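PDB 5WAB: putative beta-glucosidase from Bifidobacterium adolescentis, which hydrolyses beta-glucosidic linkages as a family 3 glycoside hydrolase and probably also releases terminal alpha-L-arabinopyranosyl units from ginsenoside Rb2. Local coordinates for residues Y40-G45 against V102-G107; G149-H154 against P193-C198; L326-N331 against D482-K487. All coordinates share one frame; numbering follows the deposited sequence.

Contact 1 (Y40-G45 against V102-G107); sequences YMITDG and VAVILG
Thr43 O is held by two groups of the neighbouring strand. Leu106 N donates to Thr43 O at 2.9 Å. Ile105 CA adds a C-H...O contact to Thr43 O at 3.4 Å. Strands 41-44 and 104-106 are parallel neighbours in the sheet of the TIM-barrel-type N-terminal domain of family 3 glycosidases. Nearer the start of the pair, Ala103 N donates to Met41 O at 3.1 Å. Thr43 N gives Val104 O a weak bond. On one face of the sheet, Ile42 and Val104 lie side by side and point the same way, with Ile42 CG1 3.5 Å from Val104 CB. The CG2 branch of Ile42 meets both methyls of Leu106, and these two side chains cross at about a right angle. On the other face, Thr43 CG2 touches Val102 CG1 at 3.6 Å. Thr43 OG1 stands anti to the backbone N (chi1 -176°), which leaves the methyl to face Val102 while the hydroxyl bonds to Arg50 O. Asp44 OD1 hydrogen-bonds a glycerol, probably from the crystallisation liquor. At Gly45 the backbone angles would jam any CB against the preceding carbonyl O. It would also strike Ile105 CD1, and Gly45 O already lies 3.3 Å from Ile105 CD1.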
loop_
_atom_site.group_PDB
_atom_site.type_symbol
_atom_site.label_atom_id
_atom_site.label_comp_id
_atom_site.label_asym_id
_atom_site.label_seq_id
_atom_site.Cartn_x
_atom_site.Cartn_y
_atom_site.Cartn_z
ATOM N N TYR A 40 24.499 0.660 -13.739
ATOM C CA TYR A 40 24.223 0.329 -12.349
ATOM C C TYR A 40 23.168 -0.771 -12.248
ATOM O O TYR A 40 22.317 -0.938 -13.123
ATOM C CB TYR A 40 23.740 1.567 -11.596
ATOM C CG TYR A 40 24.767 2.674 -11.445
ATOM C CD1 TYR A 40 26.085 2.388 -11.116
ATOM C CD2 TYR A 40 24.408 4.008 -11.624
ATOM C CE1 TYR A 40 27.016 3.395 -10.968
ATOM C CE2 TYR A 40 25.332 5.022 -11.478
ATOM C CZ TYR A 40 26.638 4.708 -11.150
ATOM O OH TYR A 40 27.574 5.706 -11.008
ATOM N N MET A 41 23.213 -1.503 -11.134
ATOM C CA MET A 41 22.297 -2.612 -10.907
ATOM C C MET A 41 20.939 -2.110 -10.433
ATOM O O MET A 41 20.844 -1.184 -9.623
ATOM C CB MET A 41 22.865 -3.591 -9.875
ATOM C CG MET A 41 21.925 -4.754 -9.550
ATOM S SD MET A 41 22.502 -5.889 -8.264
ATOM C CE MET A 41 23.909 -6.657 -9.068
ATOM N N ILE A 42 19.891 -2.731 -10.959
ATOM C CA ILE A 42 18.507 -2.492 -10.574
ATOM C C ILE A 42 17.971 -3.810 -10.030
ATOM O O ILE A 42 18.172 -4.859 -10.653
ATOM C CB ILE A 42 17.682 -1.991 -11.780
ATOM C CG1 ILE A 42 17.551 -0.473 -11.750
ATOM C CG2 ILE A 42 16.324 -2.636 -11.855
ATOM C CD1 ILE A 42 18.867 0.242 -11.803
ATOM N N THR A 43 17.320 -3.769 -8.862
ATOM C CA THR A 43 16.801 -5.001 -8.272
ATOM C C THR A 43 15.605 -4.708 -7.372
ATOM O O THR A 43 15.377 -3.573 -6.943
ATOM C CB THR A 43 17.872 -5.763 -7.478
ATOM O OG1 THR A 43 17.320 -6.994 -6.999
ATOM C CG2 THR A 43 18.346 -4.952 -6.288
ATOM N N ASP A 44 14.858 -5.768 -7.079
ATOM C CA ASP A 44 13.601 -5.679 -6.346
ATOM C C ASP A 44 13.795 -5.257 -4.896
ATOM O O ASP A 44 14.890 -5.314 -4.329
ATOM C CB ASP A 44 12.866 -7.017 -6.368
ATOM C CG ASP A 44 11.978 -7.158 -7.564
ATOM O OD1 ASP A 44 11.304 -6.165 -7.905
ATOM O OD2 ASP A 44 11.969 -8.243 -8.180
ATOM N N GLY A 45 12.683 -4.844 -4.295
ATOM C CA GLY A 45 12.632 -4.617 -2.879
ATOM C C GLY A 45 11.631 -3.585 -2.411
ATOM O O GLY A 45 12.007 -2.519 -1.922
ATOM N N VAL A 102 23.610 -0.935 -5.486
ATOM C CA VAL A 102 22.303 -0.977 -6.142
ATOM C C VAL A 102 21.795 0.452 -6.265
ATOM O O VAL A 102 21.529 1.110 -5.252
ATOM C CB VAL A 102 21.301 -1.844 -5.363
ATOM C CG1 VAL A 102 19.920 -1.733 -5.989
ATOM C CG2 VAL A 102 21.754 -3.292 -5.324
ATOM N N ALA A 103 21.621 0.925 -7.504
ATOM C CA ALA A 103 21.263 2.326 -7.716
ATOM C C ALA A 103 19.766 2.574 -7.609
ATOM O O ALA A 103 19.355 3.677 -7.228
ATOM C CB ALA A 103 21.762 2.813 -9.078
ATOM N N VAL A 104 18.938 1.597 -7.965
ATOM C CA VAL A 104 17.490 1.736 -7.897
ATOM C C VAL A 104 16.920 0.489 -7.240
ATOM O O VAL A 104 17.268 -0.633 -7.625
ATOM C CB VAL A 104 16.862 1.941 -9.288
ATOM C CG1 VAL A 104 15.372 2.192 -9.164
ATOM C CG2 VAL A 104 17.550 3.072 -10.034
ATOM N N ILE A 105 16.062 0.682 -6.240
ATOM C CA ILE A 105 15.336 -0.410 -5.604
ATOM C C ILE A 105 13.898 -0.366 -6.103
ATOM O O ILE A 105 13.267 0.698 -6.108
ATOM C CB ILE A 105 15.429 -0.316 -4.068
ATOM C CG1 ILE A 105 14.780 -1.526 -3.402
ATOM C CG2 ILE A 105 14.849 0.998 -3.538
ATOM C CD1 ILE A 105 15.220 -1.715 -1.975
ATOM N N LEU A 106 13.385 -1.516 -6.549
ATOM C CA LEU A 106 12.161 -1.564 -7.357
ATOM C C LEU A 106 10.929 -1.592 -6.456
ATOM O O LEU A 106 10.290 -2.620 -6.237
ATOM C CB LEU A 106 12.196 -2.762 -8.299
ATOM C CG LEU A 106 13.352 -2.749 -9.299
ATOM C CD1 LEU A 106 13.346 -3.994 -10.179
ATOM C CD2 LEU A 106 13.298 -1.485 -10.145
ATOM N N GLY A 107 10.573 -0.419 -5.958
ATOM C CA GLY A 107 9.408 -0.259 -5.127
ATOM C C GLY A 107 9.227 1.202 -4.792
ATOM O O GLY A 107 10.032 2.050 -5.188
#

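Contact 2 (G149-H154 against P193-C198); sequences GTSLKH and PWTIMC
Met197 meets Lys153 and His154 with its sulfur end. Met197 SD lies 3.7 Å from Lys153 CG and sits at the edge of the His154 ring, 3.9 Å from His154 CD2. Met197 CG is anti to the backbone N (chi1 -179°) and the chain bends at its end, which lays it alongside Lys153. The backbones pair alongside. Met197 N donates to Leu152 O at 2.9 Å, and Ile196 CA adds a C-H...O contact to the same oxygen. Thr195 O takes a weak bond from Leu152 N. Ser151 OG packs closely on the methyl of Thr195, 3.2 Å from Thr195 CG2. At the start of the pair, Trp194 CE3 lies 3.5 Å from Gly149 CA, and the indole also packs on Leu284 and Thr288 of helix 271-292. With the indole of Trp194 cut back to an alanine, a gap is likely to open between Gly149 and that helix. Further out, Lys153 NZ makes a salt bridge with Glu123 and His154 ND1 bonds Tyr124 OH. His154 NE2 hydrogen-bonds a bound glycerol, which Lys153 NZ reaches only weakly. Helix 182-190 covers Leu152 and Ile196. The two parallel strands, joined by a connection that includes helices 173-180 and 182-190, form a beta-alpha-beta unit, and the glycerol lies at their C-terminal end, where TIM barrels typically carry the active site.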
loop_
_atom_site.group_PDB
_atom_site.type_symbol
_atom_site.label_atom_id
_atom_site.label_comp_id
_atom_site.label_asym_id
_atom_site.label_seq_id
_atom_site.Cartn_x
_atom_site.Cartn_y
_atom_site.Cartn_z
ATOM N N GLY A 149 17.816 5.532 -5.989
ATOM C CA GLY A 149 16.535 5.654 -6.649
ATOM C C GLY A 149 15.534 4.593 -6.223
ATOM O O GLY A 149 15.887 3.511 -5.761
ATOM N N THR A 150 14.257 4.923 -6.385
ATOM C CA THR A 150 13.143 4.001 -6.189
ATOM C C THR A 150 12.426 3.800 -7.516
ATOM O O THR A 150 12.785 4.389 -8.535
ATOM C CB THR A 150 12.150 4.509 -5.139
ATOM O OG1 THR A 150 11.508 5.695 -5.618
ATOM C CG2 THR A 150 12.848 4.808 -3.840
ATOM N N SER A 151 11.386 2.970 -7.491
ATOM C CA SER A 151 10.587 2.692 -8.686
ATOM C C SER A 151 9.118 2.547 -8.270
ATOM O O SER A 151 8.657 1.451 -7.935
ATOM C CB SER A 151 11.111 1.452 -9.400
ATOM O OG SER A 151 10.590 1.355 -10.711
ATOM N N LEU A 152 8.395 3.667 -8.270
ATOM C CA LEU A 152 6.953 3.645 -8.064
ATOM C C LEU A 152 6.319 2.684 -9.056
ATOM O O LEU A 152 6.415 2.884 -10.268
ATOM C CB LEU A 152 6.390 5.056 -8.238
ATOM C CG LEU A 152 4.977 5.333 -7.733
ATOM C CD1 LEU A 152 4.879 4.986 -6.258
ATOM C CD2 LEU A 152 4.622 6.795 -7.974
ATOM N N LYS A 153 5.694 1.624 -8.546
ATOM C CA LYS A 153 5.556 0.382 -9.296
ATOM C C LYS A 153 4.139 0.141 -9.801
ATOM O O LYS A 153 3.160 0.302 -9.059
ATOM C CB LYS A 153 6.012 -0.804 -8.438
ATOM C CG LYS A 153 6.970 -1.721 -9.165
ATOM C CD LYS A 153 7.718 -2.643 -8.214
ATOM C CE LYS A 153 6.816 -3.635 -7.532
ATOM N NZ LYS A 153 7.632 -4.641 -6.802
ATOM N N HIS A 154 4.069 -0.273 -11.074
ATOM C CA HIS A 154 2.900 -0.791 -11.787
ATOM C C HIS A 154 1.873 0.291 -12.069
ATOM O O HIS A 154 0.723 0.214 -11.628
ATOM C CB HIS A 154 2.282 -1.960 -11.031
ATOM C CG HIS A 154 3.282 -2.991 -10.628
ATOM N ND1 HIS A 154 3.141 -3.764 -9.497
ATOM C CD2 HIS A 154 4.454 -3.363 -11.196
ATOM C CE1 HIS A 154 4.179 -4.576 -9.391
ATOM N NE2 HIS A 154 4.992 -4.350 -10.407
ATOM N N PRO A 193 9.861 10.343 -7.736
ATOM C CA PRO A 193 10.595 9.085 -7.862
ATOM C C PRO A 193 11.472 9.127 -9.098
ATOM O O PRO A 193 11.036 9.527 -10.180
ATOM C CB PRO A 193 9.485 8.033 -7.978
ATOM C CG PRO A 193 8.217 8.738 -7.582
ATOM C CD PRO A 193 8.415 10.168 -7.938
ATOM N N TRP A 194 12.726 8.727 -8.929
ATOM C CA TRP A 194 13.635 8.793 -10.059
ATOM C C TRP A 194 13.257 7.792 -11.144
ATOM O O TRP A 194 13.720 7.927 -12.282
ATOM C CB TRP A 194 15.079 8.604 -9.564
ATOM C CG TRP A 194 15.495 9.684 -8.579
ATOM C CD1 TRP A 194 14.825 10.848 -8.308
ATOM C CD2 TRP A 194 16.667 9.701 -7.746
ATOM N NE1 TRP A 194 15.500 11.581 -7.360
ATOM C CE2 TRP A 194 16.634 10.903 -7.000
ATOM C CE3 TRP A 194 17.740 8.823 -7.561
ATOM C CZ2 TRP A 194 17.634 11.243 -6.086
ATOM C CZ3 TRP A 194 18.728 9.162 -6.659
ATOM C CH2 TRP A 194 18.667 10.360 -5.929
ATOM N N THR A 195 12.391 6.832 -10.829
ATOM C CA THR A 195 12.008 5.772 -11.747
ATOM C C THR A 195 10.565 5.369 -11.449
ATOM O O THR A 195 10.128 5.399 -10.294
ATOM C CB THR A 195 12.970 4.580 -11.614
ATOM O OG1 THR A 195 14.246 4.939 -12.161
ATOM C CG2 THR A 195 12.455 3.363 -12.344
ATOM N N ILE A 196 9.819 5.047 -12.504
ATOM C CA ILE A 196 8.473 4.501 -12.395
ATOM C C ILE A 196 8.417 3.237 -13.240
ATOM O O ILE A 196 9.001 3.187 -14.326
ATOM C CB ILE A 196 7.412 5.519 -12.859
ATOM C CG1 ILE A 196 7.271 6.643 -11.831
ATOM C CG2 ILE A 196 6.062 4.837 -13.108
ATOM C CD1 ILE A 196 6.185 7.625 -12.163
ATOM N N MET A 197 7.738 2.207 -12.735
ATOM C CA MET A 197 7.534 0.966 -13.474
ATOM C C MET A 197 6.087 0.889 -13.936
ATOM O O MET A 197 5.166 0.974 -13.117
ATOM C CB MET A 197 7.868 -0.256 -12.622
ATOM C CG MET A 197 7.681 -1.571 -13.372
ATOM S SD MET A 197 8.174 -3.025 -12.426
ATOM C CE MET A 197 9.691 -2.441 -11.673
ATOM N N CYS A 198 5.889 0.716 -15.237
ATOM C CA CYS A 198 4.546 0.563 -15.763
ATOM C C CYS A 198 4.064 -0.868 -15.547
ATOM O O CYS A 198 4.851 -1.788 -15.313
ATOM C CB CYS A 198 4.502 0.915 -17.251
ATOM S SG CYS A 198 5.011 -0.438 -18.339
#

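Contact 3 (L326-N331 against D482-K487); sequences LPVAAN and DVIFGK
Val328 and Phe485 come together through their first torsions. Val328 CG1 is anti to the backbone N (chi1 175°), and Phe485 CG is anti to its carbonyl carbon (chi1 -68°). The two side chains then lie side by side and point the same way, with Val328 CG1 3.9 Å from Phe485 CE1. Ala330 closes on the same ring: Ala330 CA stands 3.5 Å from Phe485 CD1, and its backbone N lies at the ring edge, in plane. Ile484 CG2 lies over one face of the ring, offset toward the rim, so the phenyl group is packed by its own chain as well as by the loop. Ile484 CG2 also meets Leu326 CD2 at 3.8 Å.

The polar link is a single backbone bond. Val328 N donates to Ile484 O at 3.0 Å. Pro327 CA adds a C-H...O contact to Ile484 O at 3.4 Å. Ile484 is the last residue of helix 476-484, so the loop is tied to the helix end. A cis peptide precedes Pro327, and Pro327 CB rests 3.7 Å from Gly486 CA. A CB on Gly486 would clash with that proline carbon, and its positive phi also favours glycine.

Tyr548 packs on Leu326 and Pro327, and its hydroxyl hydrogen-bonds to Val483 O. Leu326 also reaches Val445, and Ile484 reaches Val447, both of strand 444-449. Helix 362-368 packs on Ile484 and Phe485 through Phe362 and Leu366. The contact thus joins the loop between strands 317-321 and 334-337 to the end of a sheet-covering helix, in the alpha/beta sandwich that forms the C-terminal domain of family 3 glycosidases.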
loop_
_atom_site.group_PDB
_atom_site.type_symbol
_atom_site.label_atom_id
_atom_site.label_comp_id
_atom_site.label_asym_id
_atom_site.label_seq_id
_atom_site.Cartn_x
_atom_site.Cartn_y
_atom_site.Cartn_z
ATOM N N LEU A 326 -5.693 -9.469 26.498
ATOM C CA LEU A 326 -4.406 -8.867 26.180
ATOM C C LEU A 326 -4.282 -7.522 26.884
ATOM O O LEU A 326 -5.242 -6.736 26.895
ATOM C CB LEU A 326 -4.246 -8.671 24.672
ATOM C CG LEU A 326 -4.055 -9.939 23.840
ATOM C CD1 LEU A 326 -4.289 -9.635 22.371
ATOM C CD2 LEU A 326 -2.674 -10.541 24.044
ATOM N N PRO A 327 -3.118 -7.204 27.474
ATOM C CA PRO A 327 -1.891 -8.008 27.526
ATOM C C PRO A 327 -1.911 -9.181 28.503
ATOM O O PRO A 327 -2.694 -9.205 29.457
ATOM C CB PRO A 327 -0.827 -6.997 27.976
ATOM C CG PRO A 327 -1.506 -5.665 28.044
ATOM C CD PRO A 327 -2.954 -5.928 28.187
ATOM N N VAL A 328 -1.022 -10.136 28.250
ATOM C CA VAL A 328 -0.832 -11.310 29.092
ATOM C C VAL A 328 0.160 -10.946 30.192
ATOM O O VAL A 328 1.121 -10.204 29.958
ATOM C CB VAL A 328 -0.357 -12.507 28.246
ATOM C CG1 VAL A 328 -0.033 -13.697 29.115
ATOM C CG2 VAL A 328 -1.423 -12.864 27.226
ATOM N N ALA A 329 -0.068 -11.474 31.399
ATOM C CA ALA A 329 0.700 -11.132 32.594
ATOM C C ALA A 329 2.153 -11.599 32.584
ATOM O O ALA A 329 2.820 -11.442 33.614
ATOM C CB ALA A 329 -0.000 -11.703 33.826
ATOM N N ALA A 330 2.654 -12.176 31.494
ATOM C CA ALA A 330 4.055 -12.588 31.364
ATOM C C ALA A 330 4.502 -13.669 32.352
ATOM O O ALA A 330 5.415 -14.443 32.040
ATOM C CB ALA A 330 4.977 -11.370 31.494
ATOM N N ASN A 331 3.911 -13.718 33.549
ATOM C CA ASN A 331 4.204 -14.776 34.511
ATOM C C ASN A 331 3.204 -15.923 34.420
ATOM O O ASN A 331 3.291 -16.878 35.198
ATOM C CB ASN A 331 4.251 -14.218 35.945
ATOM C CG ASN A 331 2.935 -13.625 36.396
ATOM O OD1 ASN A 331 1.956 -13.592 35.652
ATOM N ND2 ASN A 331 2.906 -13.151 37.632
ATOM N N ASP A 482 6.493 -8.106 22.450
ATOM C CA ASP A 482 6.319 -6.787 23.054
ATOM C C ASP A 482 4.852 -6.375 23.103
ATOM O O ASP A 482 4.410 -5.749 24.073
ATOM C CB ASP A 482 7.139 -5.755 22.282
ATOM C CG ASP A 482 8.629 -5.928 22.478
ATOM O OD1 ASP A 482 9.030 -6.794 23.286
ATOM O OD2 ASP A 482 9.401 -5.203 21.815
ATOM N N VAL A 483 4.079 -6.718 22.076
ATOM C CA VAL A 483 2.677 -6.321 22.048
ATOM C C VAL A 483 1.839 -7.242 22.924
ATOM O O VAL A 483 1.052 -6.784 23.759
ATOM C CB VAL A 483 2.159 -6.298 20.598
ATOM C CG1 VAL A 483 0.650 -6.114 20.583
ATOM C CG2 VAL A 483 2.846 -5.192 19.804
ATOM N N ILE A 484 2.013 -8.554 22.754
ATOM C CA ILE A 484 1.189 -9.529 23.463
ATOM C C ILE A 484 1.420 -9.438 24.966
ATOM O O ILE A 484 0.487 -9.602 25.764
ATOM C CB ILE A 484 1.475 -10.943 22.922
ATOM C CG1 ILE A 484 0.966 -11.067 21.484
ATOM C CG2 ILE A 484 0.874 -12.011 23.823
ATOM C CD1 ILE A 484 1.362 -12.358 20.797
ATOM N N PHE A 485 2.651 -9.145 25.378
ATOM C CA PHE A 485 2.987 -9.075 26.792
ATOM C C PHE A 485 3.051 -7.648 27.306
ATOM O O PHE A 485 3.529 -7.420 28.422
ATOM C CB PHE A 485 4.295 -9.813 27.059
ATOM C CG PHE A 485 4.184 -11.291 26.864
ATOM C CD1 PHE A 485 3.701 -12.100 27.878
ATOM C CD2 PHE A 485 4.518 -11.868 25.656
ATOM C CE1 PHE A 485 3.579 -13.460 27.699
ATOM C CE2 PHE A 485 4.396 -13.227 25.468
ATOM C CZ PHE A 485 3.927 -14.026 26.492
ATOM N N GLY A 486 2.593 -6.684 26.514
ATOM C CA GLY A 486 2.338 -5.359 27.027
ATOM C C GLY A 486 3.538 -4.456 27.142
ATOM O O GLY A 486 3.429 -3.395 27.765
ATOM N N LYS A 487 4.688 -4.846 26.590
ATOM C CA LYS A 487 5.805 -3.912 26.533
ATOM C C LYS A 487 5.446 -2.685 25.707
ATOM O O LYS A 487 5.924 -1.583 25.997
ATOM C CB LYS A 487 7.050 -4.595 25.965
ATOM C CG LYS A 487 7.583 -5.743 26.826
ATOM C CD LYS A 487 7.816 -5.293 28.270
ATOM C CE LYS A 487 8.450 -6.389 29.122
ATOM N NZ LYS A 487 7.646 -7.643 29.129
#

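Contacts 1, 2 and 3 follow one another along the chain without overlap. Contacts 1 and 2 belong to one parallel sheet in the N-terminal, TIM-barrel-type domain, and their centres are 10 Å apart. The strand order is 41-44, 102-106, 149-155, 195-198, 228-230. Probable hydrogen bonds from Gly149 N to Ala103 O and from Ser151 N to Gly107 O tie the two contacts together. Contact 3 has its centre about 39 Å from that of contact 1 and 40 Å from that of contact 2. It packs against a different, mixed sheet. Contacts 1 and 2 thus build adjoining strands of the barrel domain, while contact 3 belongs to the fold of the separate C-terminal domain.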